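Local structure of glycosyltransferase (duf1792) (Streptococcus sanguinis, 5V4A) at residues L15-L18 with L19-A23; M60-E64 with R65-C69; A182-Q185 with A186-H190; D260-Y263 with D264-V268. The protein is probably a sugar transferase that binds UDP in its GT-D-type glycosyltransferase domain, the C-terminal part of a longer protein. All blocks are in the same frame, centred on the assembly; numbering follows the deposited sequence.

Contact 1 of 4, residues L15-L18 with L19-A23; sequences LDYL and LEKGA
Lys21 sets a single methylene over the ring of Tyr17, one turn earlier on the last turns of helix 11-21. The CH-pi contact is nearly centred: Lys21 CG stands 3.9 Å from the Tyr17 ring centroid, 13° off the ring normal. Tyr17 makes this possible by turning CG opposite its backbone N (chi1 -168°), which sends the ring along the helix toward its C-terminal end. Beyond CG the lysine bends at chi2 and passes on above the ring, with NZ 4.2 Å from Tyr17 OH. A lysine suits this place, since its first methylene beyond CB caps the aromatic face while the charged end continues past the ring toward the surface.

Apolar contacts form on the inner side. Leu18 CD2 lies 4.1 Å from Ala23 CB and 3.4 Å from Ala23 O; the small alanine lets the chain after Gly22 pass close to the leucine.

Among the backbone hydrogen bonds, Leu19 N to Leu15 O (3.0 Å) and Lys21 N to Tyr17 O (2.8 Å) are regular helical ones. Gly22 N to Leu18 O is more bent, 135° at the hydrogen, and closes the helix. Gly22 has positive phi, a conformation glycine adopts easily, and it redirects the chain into strand 24-27.

Leu15, Leu18 and Leu19 pack against helix 127-138, where Asp16 makes a salt bridge with Lys133. Val128 of the second subunit touches Leu19 and Glu20. Tyr17 meets Trp108 edge-to-face, and both Tyr17 and Leu18 rest on Met67 of strand 66-70.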
loop_
_atom_site.group_PDB
_atom_site.type_symbol
_atom_site.label_atom_id
_atom_site.label_comp_id
_atom_site.label_asym_id
_atom_site.label_seq_id
_atom_site.Cartn_x
_atom_site.Cartn_y
_atom_site.Cartn_z
ATOM N N LEU A 15 7.565 -2.350 5.714
ATOM C CA LEU A 15 7.208 -1.691 4.462
ATOM C C LEU A 15 6.985 -0.193 4.674
ATOM O O LEU A 15 7.482 0.629 3.893
ATOM C CB LEU A 15 5.965 -2.358 3.846
ATOM C CG LEU A 15 6.200 -3.790 3.321
ATOM C CD1 LEU A 15 4.887 -4.353 2.812
ATOM C CD2 LEU A 15 7.261 -3.791 2.232
ATOM N N ASP A 16 6.294 0.184 5.752
ATOM C CA ASP A 16 6.088 1.607 6.037
ATOM C C ASP A 16 7.410 2.342 6.252
ATOM O O ASP A 16 7.523 3.533 5.927
ATOM C CB ASP A 16 5.210 1.790 7.277
ATOM C CG ASP A 16 3.732 1.504 7.020
ATOM O OD1 ASP A 16 3.332 1.242 5.863
ATOM O OD2 ASP A 16 3.008 1.453 8.022
ATOM N N TYR A 17 8.407 1.670 6.838
ATOM C CA TYR A 17 9.708 2.311 7.031
ATOM C C TYR A 17 10.368 2.622 5.695
ATOM O O TYR A 17 10.897 3.725 5.497
ATOM C CB TYR A 17 10.627 1.426 7.887
ATOM C CG TYR A 17 11.907 2.126 8.378
ATOM C CD1 TYR A 17 13.082 2.049 7.658
ATOM C CD2 TYR A 17 11.900 2.883 9.538
ATOM C CE1 TYR A 17 14.248 2.673 8.106
ATOM C CE2 TYR A 17 13.041 3.538 9.984
ATOM C CZ TYR A 17 14.211 3.427 9.266
ATOM O OH TYR A 17 15.350 4.062 9.715
ATOM N N LEU A 18 10.334 1.664 4.761
ATOM C CA LEU A 18 10.929 1.876 3.445
ATOM C C LEU A 18 10.200 2.968 2.677
ATOM O O LEU A 18 10.831 3.740 1.948
ATOM C CB LEU A 18 10.932 0.563 2.651
ATOM C CG LEU A 18 11.772 -0.595 3.204
ATOM C CD1 LEU A 18 11.637 -1.866 2.355
ATOM C CD2 LEU A 18 13.257 -0.203 3.343
ATOM N N LEU A 19 8.866 3.015 2.788
ATOM C CA LEU A 19 8.097 4.070 2.129
ATOM C C LEU A 19 8.376 5.433 2.744
ATOM O O LEU A 19 8.488 6.429 2.024
ATOM C CB LEU A 19 6.604 3.765 2.207
ATOM C CG LEU A 19 6.187 2.597 1.307
ATOM C CD1 LEU A 19 4.828 2.037 1.697
ATOM C CD2 LEU A 19 6.177 3.058 -0.133
ATOM N N GLU A 20 8.459 5.489 4.075
ATOM C CA GLU A 20 8.716 6.742 4.780
ATOM C C GLU A 20 10.125 7.259 4.523
ATOM O O GLU A 20 10.318 8.444 4.223
ATOM C CB GLU A 20 8.511 6.541 6.278
ATOM C CG GLU A 20 8.592 7.824 7.087
ATOM C CD GLU A 20 7.328 8.648 6.983
ATOM O OE1 GLU A 20 7.426 9.866 6.708
ATOM O OE2 GLU A 20 6.237 8.073 7.184
ATOM N N LYS A 21 11.129 6.394 4.672
ATOM C CA LYS A 21 12.515 6.842 4.679
ATOM C C LYS A 21 13.211 6.684 3.336
ATOM O O LYS A 21 14.229 7.342 3.104
ATOM C CB LYS A 21 13.311 6.074 5.742
ATOM C CG LYS A 21 12.791 6.250 7.151
ATOM C CD LYS A 21 12.622 7.717 7.486
ATOM C CE LYS A 21 12.645 7.954 8.981
ATOM N NZ LYS A 21 14.040 8.023 9.509
ATOM N N GLY A 22 12.684 5.852 2.445
ATOM C CA GLY A 22 13.367 5.586 1.207
ATOM C C GLY A 22 14.629 4.771 1.370
ATOM O O GLY A 22 15.470 4.759 0.472
ATOM N N ALA A 23 14.753 4.045 2.474
ATOM C CA ALA A 23 15.962 3.287 2.760
ATOM C C ALA A 23 16.120 2.110 1.810
ATOM O O ALA A 23 15.151 1.601 1.239
ATOM C CB ALA A 23 15.941 2.771 4.198
#

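Contact 2 of 4, residues M60-E64 with R65-C69; sequences MESDE and RLMVC
Asp63 OD1 accepts two backbone N-H groups, Arg65 N at 2.8 Å and Leu66 N at 3.1 Å. The first of these bonds makes an Asx turn, which leads into strand 66-70, the middle strand of a three-stranded parallel sheet in the GT-D-fold domain. The two donors come from different directions: Leu66 N nearly in line with the C-O bond, Arg65 N from the anti side and 34° out of the carboxylate plane. Asp63 CG sits between its own N and carbonyl carbon (chi1 63°), which folds the carboxylate back over the turn. This is an apt use of aspartate, whose short side chain can reach amides two and three residues ahead. Leu66 N is shared, for it also makes a bent bond to Asp63 O at 2.9 Å. In the other direction Asp63 N donates to Leu66 O, 3.0 Å away and almost straight at 171°.

Ser62 extends the grip along the strand. Its OG accepts from Val68 N at 2.8 Å in a nearly straight bond. Further out, one water donates to both Glu61 O and Leu66 O, linking the two carbonyls.

The packing around this polar line is light. Met67, on the other side of the strand, turns to Tyr17 and Leu18 of helix 11-21, and Leu66 reaches Tyr209 of helix 201-213. Arg65 directs its guanidinium away to Gln213, while its CB stays beside the Asp63 carboxylate. Val68 points toward the loop instead, and its CG2 methyl ends 4.0 Å from Met60 O.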
loop_
_atom_site.group_PDB
_atom_site.type_symbol
_atom_site.label_atom_id
_atom_site.label_comp_id
_atom_site.label_asym_id
_atom_site.label_seq_id
_atom_site.Cartn_x
_atom_site.Cartn_y
_atom_site.Cartn_z
ATOM N N MET A 60 24.912 -5.345 12.031
ATOM C CA MET A 60 24.809 -3.905 11.839
ATOM C C MET A 60 23.443 -3.371 12.252
ATOM O O MET A 60 22.435 -4.075 12.185
ATOM C CB MET A 60 25.086 -3.581 10.382
ATOM C CG MET A 60 26.542 -3.526 10.114
ATOM S SD MET A 60 26.738 -3.166 8.398
ATOM C CE MET A 60 26.879 -1.385 8.495
ATOM N N GLU A 61 23.415 -2.101 12.653
ATOM C CA GLU A 61 22.170 -1.455 13.048
ATOM C C GLU A 61 21.503 -0.759 11.869
ATOM O O GLU A 61 22.164 -0.283 10.939
ATOM C CB GLU A 61 22.406 -0.453 14.181
ATOM C CG GLU A 61 23.219 -1.032 15.330
ATOM C CD GLU A 61 23.457 -0.030 16.444
ATOM O OE1 GLU A 61 23.652 1.167 16.137
ATOM O OE2 GLU A 61 23.459 -0.447 17.624
ATOM N N SER A 62 20.175 -0.705 11.919
ATOM C CA SER A 62 19.377 -0.165 10.830
ATOM C C SER A 62 19.195 1.344 10.989
ATOM O O SER A 62 19.132 1.870 12.107
ATOM C CB SER A 62 18.014 -0.859 10.777
ATOM O OG SER A 62 18.139 -2.242 10.476
ATOM N N ASP A 63 19.107 2.036 9.854
ATOM C CA ASP A 63 18.909 3.482 9.833
ATOM C C ASP A 63 18.279 3.867 8.496
ATOM O O ASP A 63 18.056 3.022 7.630
ATOM C CB ASP A 63 20.236 4.206 10.085
ATOM C CG ASP A 63 21.280 3.940 9.004
ATOM O OD1 ASP A 63 20.920 3.692 7.839
ATOM O OD2 ASP A 63 22.486 3.922 9.333
ATOM N N GLU A 64 18.046 5.172 8.311
ATOM C CA GLU A 64 17.327 5.642 7.127
ATOM C C GLU A 64 18.064 5.349 5.824
ATOM O O GLU A 64 17.455 5.440 4.755
ATOM C CB GLU A 64 17.101 7.141 7.235
ATOM C CG GLU A 64 18.423 7.878 7.417
ATOM C CD GLU A 64 18.284 9.381 7.447
ATOM O OE1 GLU A 64 18.944 10.007 8.306
ATOM O OE2 GLU A 64 17.562 9.933 6.591
ATOM N N ARG A 65 19.352 5.002 5.883
ATOM C CA ARG A 65 20.094 4.619 4.685
ATOM C C ARG A 65 19.890 3.143 4.352
ATOM O O ARG A 65 19.759 2.781 3.176
ATOM C CB ARG A 65 21.592 4.920 4.895
ATOM C CG ARG A 65 22.531 4.625 3.706
ATOM C CD ARG A 65 24.026 4.774 4.056
ATOM N NE ARG A 65 24.557 3.618 4.780
ATOM C CZ ARG A 65 25.832 3.243 4.776
ATOM N NH1 ARG A 65 26.734 3.919 4.066
ATOM N NH2 ARG A 65 26.202 2.169 5.467
ATOM N N LEU A 66 19.795 2.291 5.369
ATOM C CA LEU A 66 19.742 0.857 5.126
ATOM C C LEU A 66 19.038 0.164 6.280
ATOM O O LEU A 66 19.426 0.349 7.436
ATOM C CB LEU A 66 21.162 0.296 4.951
ATOM C CG LEU A 66 21.232 -1.225 4.857
ATOM C CD1 LEU A 66 20.438 -1.628 3.647
ATOM C CD2 LEU A 66 22.675 -1.653 4.699
ATOM N N MET A 67 18.018 -0.633 5.958
ATOM C CA MET A 67 17.310 -1.451 6.936
ATOM C C MET A 67 17.818 -2.883 6.841
ATOM O O MET A 67 17.856 -3.454 5.751
ATOM C CB MET A 67 15.795 -1.433 6.705
ATOM C CG MET A 67 14.998 -2.050 7.863
ATOM S SD MET A 67 13.191 -1.949 7.686
ATOM C CE MET A 67 12.960 -2.757 6.100
ATOM N N VAL A 68 18.202 -3.454 7.983
ATOM C CA VAL A 68 18.685 -4.831 8.069
ATOM C C VAL A 68 17.558 -5.685 8.634
ATOM O O VAL A 68 16.960 -5.325 9.656
ATOM C CB VAL A 68 19.943 -4.925 8.949
ATOM C CG1 VAL A 68 20.372 -6.372 9.117
ATOM C CG2 VAL A 68 21.065 -4.032 8.381
ATOM N N CYS A 69 17.262 -6.821 7.978
ATOM C CA CYS A 69 16.105 -7.633 8.323
ATOM C C CYS A 69 16.500 -9.024 8.792
ATOM O O CYS A 69 17.502 -9.591 8.344
ATOM C CB CYS A 69 15.138 -7.748 7.139
ATOM S SG CYS A 69 14.508 -6.135 6.579
HETATM O O HOH W 1 22.335 -0.034 8.231
#

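Contact 3 of 4, residues A182-Q185 with A186-H190; sequences AIKQ and AVREH
Helix 180-190 is one of the helices packed on the five-stranded parallel sheet of the UDP-binding domain, and across its last two turns Lys184 and Arg188 run side by side in the same direction. Arg188 CG is opposite its carbonyl carbon (chi1 -61°), and the chain beyond is extended as far as NE. The guanidinium thereby comes back over the preceding turn, one face over Lys184 C, with NH2 3.9 Å from both CB and CD of Lys184. Lys184 NZ and Arg188 NH2 are 4.6 Å apart, and this meeting of like charges is probably offset by acids at and just beyond the end of neighbouring helix 201-213: Lys184 forms a salt bridge with Asp210, and Arg188 one with Glu214. A long arginine suits this edge, since it reaches its carboxylate while its CG, 3.4 Å from Lys184 O, and its guanidinium lie along the helix backbone.

The alternation of helix and parallel strand is Rossmann-like, and the inner side of this helix shows it. Ile183 and Val187 both pack on Val146 of strand 142-148, and Val187 meets Leu211. Ile183 also comes near Pro172 and Ala176, which bind UDP. Ala186, with only a methyl to place, lies on Ile169 of strand 165-171.

Regular backbone bonds hold the turns, Val187 N to Ile183 O at 2.9 Å and Arg188 N to Lys184 O at 3.0 Å.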
loop_
_atom_site.group_PDB
_atom_site.type_symbol
_atom_site.label_atom_id
_atom_site.label_comp_id
_atom_site.label_asym_id
_atom_site.label_seq_id
_atom_site.Cartn_x
_atom_site.Cartn_y
_atom_site.Cartn_z
ATOM N N ALA A 182 32.013 -8.631 -10.947
ATOM C CA ALA A 182 31.528 -8.425 -12.307
ATOM C C ALA A 182 30.080 -7.966 -12.309
ATOM O O ALA A 182 29.690 -7.136 -13.139
ATOM C CB ALA A 182 31.681 -9.707 -13.127
ATOM N N ILE A 183 29.270 -8.494 -11.387
ATOM C CA ILE A 183 27.887 -8.030 -11.261
ATOM C C ILE A 183 27.867 -6.564 -10.850
ATOM O O ILE A 183 27.137 -5.760 -11.431
ATOM C CB ILE A 183 27.105 -8.910 -10.270
ATOM C CG1 ILE A 183 26.960 -10.336 -10.813
ATOM C CG2 ILE A 183 25.696 -8.350 -10.055
ATOM C CD1 ILE A 183 26.572 -11.366 -9.747
ATOM N N LYS A 184 28.690 -6.193 -9.853
ATOM C CA LYS A 184 28.785 -4.793 -9.437
ATOM C C LYS A 184 29.221 -3.909 -10.594
ATOM O O LYS A 184 28.697 -2.802 -10.779
ATOM C CB LYS A 184 29.755 -4.645 -8.261
ATOM C CG LYS A 184 29.111 -4.940 -6.922
ATOM C CD LYS A 184 29.896 -4.398 -5.761
ATOM C CE LYS A 184 31.015 -5.301 -5.364
ATOM N NZ LYS A 184 31.739 -4.756 -4.181
ATOM N N GLN A 185 30.172 -4.386 -11.396
ATOM C CA GLN A 185 30.619 -3.595 -12.531
ATOM C C GLN A 185 29.482 -3.374 -13.517
ATOM O O GLN A 185 29.304 -2.265 -14.038
ATOM C CB GLN A 185 31.800 -4.279 -13.205
ATOM C CG GLN A 185 32.323 -3.563 -14.420
ATOM C CD GLN A 185 33.719 -4.012 -14.773
ATOM O OE1 GLN A 185 34.091 -5.161 -14.529
ATOM N NE2 GLN A 185 34.508 -3.106 -15.342
ATOM N N ALA A 186 28.672 -4.404 -13.745
ATOM C CA ALA A 186 27.521 -4.244 -14.624
ATOM C C ALA A 186 26.535 -3.243 -14.049
ATOM O O ALA A 186 25.977 -2.428 -14.786
ATOM C CB ALA A 186 26.837 -5.590 -14.861
ATOM N N VAL A 187 26.325 -3.275 -12.731
ATOM C CA VAL A 187 25.393 -2.337 -12.109
ATOM C C VAL A 187 25.860 -0.905 -12.323
ATOM O O VAL A 187 25.086 -0.043 -12.742
ATOM C CB VAL A 187 25.219 -2.657 -10.614
ATOM C CG1 VAL A 187 24.597 -1.477 -9.890
ATOM C CG2 VAL A 187 24.348 -3.916 -10.442
ATOM N N ARG A 188 27.148 -0.634 -12.090
ATOM C CA ARG A 188 27.627 0.731 -12.272
ATOM C C ARG A 188 27.418 1.217 -13.701
ATOM O O ARG A 188 27.117 2.399 -13.915
ATOM C CB ARG A 188 29.103 0.830 -11.881
ATOM C CG ARG A 188 29.379 0.486 -10.421
ATOM C CD ARG A 188 30.888 0.679 -10.065
ATOM N NE ARG A 188 31.192 0.066 -8.774
ATOM C CZ ARG A 188 31.855 -1.074 -8.630
ATOM N NH1 ARG A 188 32.315 -1.715 -9.697
ATOM N NH2 ARG A 188 32.047 -1.579 -7.425
ATOM N N GLU A 189 27.551 0.321 -14.684
ATOM C CA GLU A 189 27.446 0.705 -16.086
ATOM C C GLU A 189 26.009 0.964 -16.530
ATOM O O GLU A 189 25.789 1.759 -17.453
ATOM C CB GLU A 189 28.061 -0.379 -16.978
ATOM C CG GLU A 189 28.390 0.101 -18.392
ATOM C CD GLU A 189 27.806 -0.787 -19.480
ATOM O OE1 GLU A 189 27.564 -0.277 -20.598
ATOM O OE2 GLU A 189 27.597 -1.992 -19.220
ATOM N N HIS A 190 25.018 0.341 -15.888
ATOM C CA HIS A 190 23.644 0.432 -16.375
ATOM C C HIS A 190 22.669 1.067 -15.398
ATOM O O HIS A 190 21.509 1.288 -15.770
ATOM C CB HIS A 190 23.120 -0.966 -16.735
ATOM C CG HIS A 190 23.874 -1.615 -17.847
ATOM N ND1 HIS A 190 23.757 -1.207 -19.157
ATOM C CD2 HIS A 190 24.771 -2.625 -17.841
ATOM C CE1 HIS A 190 24.539 -1.954 -19.915
ATOM N NE2 HIS A 190 25.176 -2.814 -19.140
#

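Contact 4 of 4, residues D260-Y263 with D264-V268; sequences DQAY and DSQIV
Tyr263 and Ile267 supply the apolar part of this contact, Ile267 CD1 coming to 3.6 Å from Tyr263 CE1. The tyrosine ring swings toward the isoleucine because CG is opposite the backbone N (chi1 171°), and Ile267 lays its CG1 branch over one face. A large ring suits this place, for it spans from the helix to Ile170 and Val155 while also making a cation-pi contact with Arg152.

Of the polar contacts, one group marks the N-terminal end of helix 261-266. Asp260 is the N-cap: its OD1 takes the N-H of Tyr263 at 3.0 Å, the bond nearly straight at 168°. Aspartate is well matched to this role, its short carboxylate satisfying an amide that the helix itself cannot. Asp264 N then donates to Asp260 O, also at 3.0 Å. In the turn around Ser265 and Gln266, Ser265 folds OG back against its own backbone (chi1 72°) and donates to Ala262 O at 2.8 Å. Gln266 N bonds to Tyr263 O at 3.0 Å, approaching from well above the carbonyl plane, whereas the bond from Ile267 N to the same oxygen is weak.

Strand 267-270 follows, an outermost strand of the five-stranded parallel sheet. Gln266 OE1 accepts from Arg168 NE, and the backbones of Gln266 and Val268 bond to Arg168 on strand 165-171. The chain of Gln266 lies close over Ala262 O, its CG at 3.2 Å.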
loop_
_atom_site.group_PDB
_atom_site.type_symbol
_atom_site.label_atom_id
_atom_site.label_comp_id
_atom_site.label_asym_id
_atom_site.label_seq_id
_atom_site.Cartn_x
_atom_site.Cartn_y
_atom_site.Cartn_z
ATOM N N ASP A 260 9.467 -15.076 -23.690
ATOM C CA ASP A 260 8.873 -13.813 -23.273
ATOM C C ASP A 260 9.676 -12.700 -23.925
ATOM O O ASP A 260 10.855 -12.507 -23.603
ATOM C CB ASP A 260 8.867 -13.689 -21.747
ATOM C CG ASP A 260 7.953 -12.592 -21.249
ATOM O OD1 ASP A 260 8.216 -11.396 -21.506
ATOM O OD2 ASP A 260 6.944 -12.943 -20.604
ATOM N N GLN A 261 9.031 -11.987 -24.856
ATOM C CA GLN A 261 9.725 -10.976 -25.640
ATOM C C GLN A 261 9.974 -9.692 -24.861
ATOM O O GLN A 261 10.951 -8.996 -25.144
ATOM C CB GLN A 261 8.943 -10.667 -26.915
ATOM C CG GLN A 261 8.991 -11.780 -27.939
ATOM C CD GLN A 261 10.402 -12.019 -28.438
ATOM O OE1 GLN A 261 10.893 -13.148 -28.439
ATOM N NE2 GLN A 261 11.068 -10.948 -28.856
ATOM N N ALA A 262 9.113 -9.346 -23.904
ATOM C CA ALA A 262 9.415 -8.200 -23.046
ATOM C C ALA A 262 10.637 -8.481 -22.186
ATOM O O ALA A 262 11.540 -7.639 -22.077
ATOM C CB ALA A 262 8.205 -7.844 -22.178
ATOM N N TYR A 263 10.686 -9.668 -21.573
ATOM C CA TYR A 263 11.842 -10.051 -20.766
ATOM C C TYR A 263 13.114 -9.998 -21.598
ATOM O O TYR A 263 14.112 -9.391 -21.191
ATOM C CB TYR A 263 11.628 -11.454 -20.175
ATOM C CG TYR A 263 12.847 -12.056 -19.494
ATOM C CD1 TYR A 263 13.677 -12.944 -20.170
ATOM C CD2 TYR A 263 13.129 -11.784 -18.158
ATOM C CE1 TYR A 263 14.780 -13.506 -19.550
ATOM C CE2 TYR A 263 14.232 -12.345 -17.529
ATOM C CZ TYR A 263 15.049 -13.204 -18.232
ATOM O OH TYR A 263 16.132 -13.773 -17.609
ATOM N N ASP A 264 13.091 -10.630 -22.782
ATOM C CA ASP A 264 14.272 -10.654 -23.641
ATOM C C ASP A 264 14.784 -9.248 -23.917
ATOM O O ASP A 264 15.990 -8.993 -23.856
ATOM C CB ASP A 264 13.957 -11.327 -24.977
ATOM C CG ASP A 264 13.767 -12.825 -24.861
ATOM O OD1 ASP A 264 14.133 -13.391 -23.809
ATOM O OD2 ASP A 264 13.257 -13.430 -25.840
ATOM N N SER A 265 13.873 -8.326 -24.212
ATOM C CA SER A 265 14.236 -6.962 -24.566
ATOM C C SER A 265 14.729 -6.155 -23.380
ATOM O O SER A 265 15.242 -5.054 -23.587
ATOM C CB SER A 265 13.038 -6.237 -25.187
ATOM O OG SER A 265 12.045 -5.930 -24.217
ATOM N N GLN A 266 14.520 -6.627 -22.159
ATOM C CA GLN A 266 14.938 -5.869 -20.989
ATOM C C GLN A 266 16.349 -6.217 -20.554
ATOM O O GLN A 266 16.913 -5.514 -19.710
ATOM C CB GLN A 266 13.988 -6.096 -19.812
ATOM C CG GLN A 266 12.617 -5.445 -19.994
ATOM C CD GLN A 266 11.541 -6.120 -19.162
ATOM O OE1 GLN A 266 11.832 -6.984 -18.334
ATOM N NE2 GLN A 266 10.288 -5.723 -19.378
ATOM N N ILE A 267 16.909 -7.301 -21.081
ATOM C CA ILE A 267 18.228 -7.740 -20.654
ATOM C C ILE A 267 19.262 -6.788 -21.244
ATOM O O ILE A 267 19.263 -6.518 -22.448
ATOM C CB ILE A 267 18.465 -9.196 -21.087
ATOM C CG1 ILE A 267 17.501 -10.132 -20.350
ATOM C CG2 ILE A 267 19.892 -9.604 -20.810
ATOM C CD1 ILE A 267 17.503 -11.586 -20.887
ATOM N N VAL A 268 20.099 -6.214 -20.386
ATOM C CA VAL A 268 21.191 -5.363 -20.850
ATOM C C VAL A 268 22.561 -5.966 -20.585
ATOM O O VAL A 268 23.534 -5.552 -21.237
ATOM C CB VAL A 268 21.102 -3.946 -20.245
ATOM C CG1 VAL A 268 19.820 -3.239 -20.701
ATOM C CG2 VAL A 268 21.142 -4.015 -18.734
HETATM O O HOH W 2 12.733 -15.904 -24.163
#

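The four contacts follow one another along the chain and fall into two pairs. Contacts 1 and 2, with centres 11 Å apart, touch where Tyr17 OH lies by the backbone of Asp63 and Glu64; helix 11-21 covers the three-stranded sheet whose middle strand is 66-70. Contacts 3 and 4, with centres 18 Å apart, belong to the five-stranded sheet and meet where His190 touches Val268. Contacts 2 and 4 lie on opposite sides of the chain's centre, about 33 Å between centres. Arg27 of strand 24-27 and Gly148 of strand 142-148 both bind UDP, consistent with the two sheets each contributing to one nucleotide site.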